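PDB 3D7N: flavodoxin, WrbA-like protein from Agrobacterium tumefaciens, which probably binds FMN and works as a flavodoxin-fold NAD(P)H:quinone oxidoreductase of the WrbA type. Local coordinates for residues T62-G67 and G96-A101. Numbering follows the deposited sequence.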
loop_
_atom_site.group_PDB
_atom_site.type_symbol
_atom_site.label_atom_id
_atom_site.label_comp_id
_atom_site.label_asym_id
_atom_site.label_seq_id
_atom_site.Cartn_x
_atom_site.Cartn_y
_atom_site.Cartn_z
ATOM N N THR A 62 5.399 1.264 -16.459
ATOM C CA THR A 62 4.031 1.759 -16.683
ATOM C C THR A 62 3.863 3.173 -16.189
ATOM O O THR A 62 4.520 3.566 -15.228
ATOM C CB THR A 62 2.987 0.821 -16.038
ATOM O OG1 THR A 62 1.683 1.401 -16.159
ATOM C CG2 THR A 62 3.309 0.544 -14.532
ATOM N N PRO A 63 3.008 3.940 -16.855
ATOM C CA PRO A 63 2.487 5.207 -16.343
ATOM C C PRO A 63 1.714 4.991 -15.062
ATOM O O PRO A 63 1.310 3.900 -14.828
ATOM C CB PRO A 63 1.512 5.690 -17.442
ATOM C CG PRO A 63 1.689 4.791 -18.613
ATOM C CD PRO A 63 2.513 3.626 -18.212
ATOM N N THR A 64 1.543 6.037 -14.260
ATOM C CA THR A 64 0.685 6.024 -13.103
ATOM C C THR A 64 -0.449 6.875 -13.536
ATOM O O THR A 64 -0.253 7.996 -13.973
ATOM C CB THR A 64 1.337 6.638 -11.883
ATOM O OG1 THR A 64 2.376 5.769 -11.431
ATOM C CG2 THR A 64 0.294 6.888 -10.695
ATOM N N TYR A 65 -1.630 6.327 -13.478
ATOM C CA TYR A 65 -2.791 6.991 -13.958
ATOM C C TYR A 65 -3.909 6.678 -13.018
ATOM O O TYR A 65 -4.123 5.559 -12.669
ATOM C CB TYR A 65 -3.096 6.486 -15.344
ATOM C CG TYR A 65 -4.028 7.344 -16.112
ATOM C CD1 TYR A 65 -3.590 8.482 -16.733
ATOM C CD2 TYR A 65 -5.349 7.022 -16.223
ATOM C CE1 TYR A 65 -4.450 9.268 -17.441
ATOM C CE2 TYR A 65 -6.203 7.790 -16.920
ATOM C CZ TYR A 65 -5.760 8.914 -17.528
ATOM O OH TYR A 65 -6.630 9.684 -18.225
HETATM N N MSE A 66 -4.613 7.704 -12.609
HETATM C CA MSE A 66 -5.621 7.604 -11.597
HETATM C C MSE A 66 -5.158 6.741 -10.429
HETATM O O MSE A 66 -5.867 5.933 -9.914
HETATM C CB MSE A 66 -6.933 7.135 -12.207
HETATM C CG MSE A 66 -7.532 8.102 -13.229
HETATM SE SE MSE A 66 -7.922 9.839 -12.591
HETATM C CE MSE A 66 -9.135 9.386 -11.272
ATOM N N GLY A 67 -3.926 6.923 -10.016
ATOM C CA GLY A 67 -3.467 6.316 -8.799
ATOM C C GLY A 67 -2.887 4.932 -8.847
ATOM O O GLY A 67 -2.614 4.383 -7.833
ATOM N N GLY A 96 11.284 -2.277 -11.719
ATOM C CA GLY A 96 10.171 -1.540 -12.288
ATOM C C GLY A 96 10.473 -0.072 -12.419
ATOM O O GLY A 96 11.470 0.422 -11.885
ATOM N N PHE A 97 9.600 0.618 -13.140
ATOM C CA PHE A 97 9.613 2.047 -13.147
ATOM C C PHE A 97 8.275 2.637 -13.521
ATOM O O PHE A 97 7.443 1.995 -14.123
ATOM C CB PHE A 97 10.701 2.564 -14.108
ATOM C CG PHE A 97 10.597 2.022 -15.499
ATOM C CD1 PHE A 97 9.989 2.758 -16.495
ATOM C CD2 PHE A 97 11.120 0.774 -15.811
ATOM C CE1 PHE A 97 9.879 2.233 -17.774
ATOM C CE2 PHE A 97 10.992 0.260 -17.064
ATOM C CZ PHE A 97 10.375 0.998 -18.046
ATOM N N THR A 98 8.104 3.897 -13.172
ATOM C CA THR A 98 6.885 4.602 -13.464
ATOM C C THR A 98 7.169 6.083 -13.638
ATOM O O THR A 98 8.211 6.575 -13.289
ATOM C CB THR A 98 5.755 4.333 -12.389
ATOM O OG1 THR A 98 4.475 4.707 -12.946
ATOM C CG2 THR A 98 5.998 5.095 -11.042
ATOM N N ASN A 99 6.194 6.791 -14.199
ATOM C CA ASN A 99 6.323 8.225 -14.429
ATOM C C ASN A 99 4.970 8.900 -14.630
ATOM O O ASN A 99 4.145 8.435 -15.416
ATOM C CB ASN A 99 7.229 8.494 -15.631
ATOM C CG ASN A 99 6.554 8.181 -16.952
ATOM O OD1 ASN A 99 6.057 9.076 -17.636
ATOM N ND2 ASN A 99 6.532 6.904 -17.317
ATOM N N SER A 100 4.675 9.958 -13.920
ATOM C CA SER A 100 3.411 10.601 -14.186
ATOM C C SER A 100 3.582 12.093 -14.260
ATOM O O SER A 100 4.667 12.605 -14.161
ATOM C CB SER A 100 2.381 10.253 -13.129
ATOM O OG SER A 100 2.503 11.095 -12.018
ATOM N N ALA A 101 2.471 12.781 -14.408
ATOM C CA ALA A 101 2.473 14.206 -14.517
ATOM C C ALA A 101 2.408 14.902 -13.177
ATOM O O ALA A 101 2.331 16.106 -13.131
ATOM C CB ALA A 101 1.323 14.616 -15.348
#
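Pro63 and Asn99 share one face of the sheet, Pro63 CA touching Asn99 O at 3.7 Å; the side chains of both touch Thr20 of helix 19-31, and that of Phe97 touches Ala24 of the same helix. The other face carries Thr62 and Thr98, which pack on Thr110 of helix 104-120. Thr62 N gives a nearly straight hydrogen bond to Phe97 O (3.2 Å, 166° at the hydrogen). Beyond it the parallel strands stay side by side, but their backbone N and O atoms are too far apart for regular bonds: Thr62 O stands 3.8 Å from Asn99 N, and Thr64 N stands 3.7 Å from Asn99 O. The hydroxyl of Thr98, with OG1 anti to the backbone N (chi1 -162°), donates to Thr62 O at 2.6 Å, approaching 26° from the carbonyl plane, while Thr98 CA adds a CA-H...O contact to that oxygen. Thr64 OG1 comes from farther along its strand to 2.8 Å from Thr98 OG1 and also bonds Thr110 OG1. Ser100 CB touches Thr64 O at 3.6 Å, its hydroxyl being held by Ser102 N and Lys107. This is the C-terminal end of two neighbouring parallel strands of a flavodoxin-like fold, the end where relatives bind FMN. The hydroxyls of Thr98 and Thr64 thus supplement sparse backbone pairing, linking the two strand ends to each other and to helix 104-120.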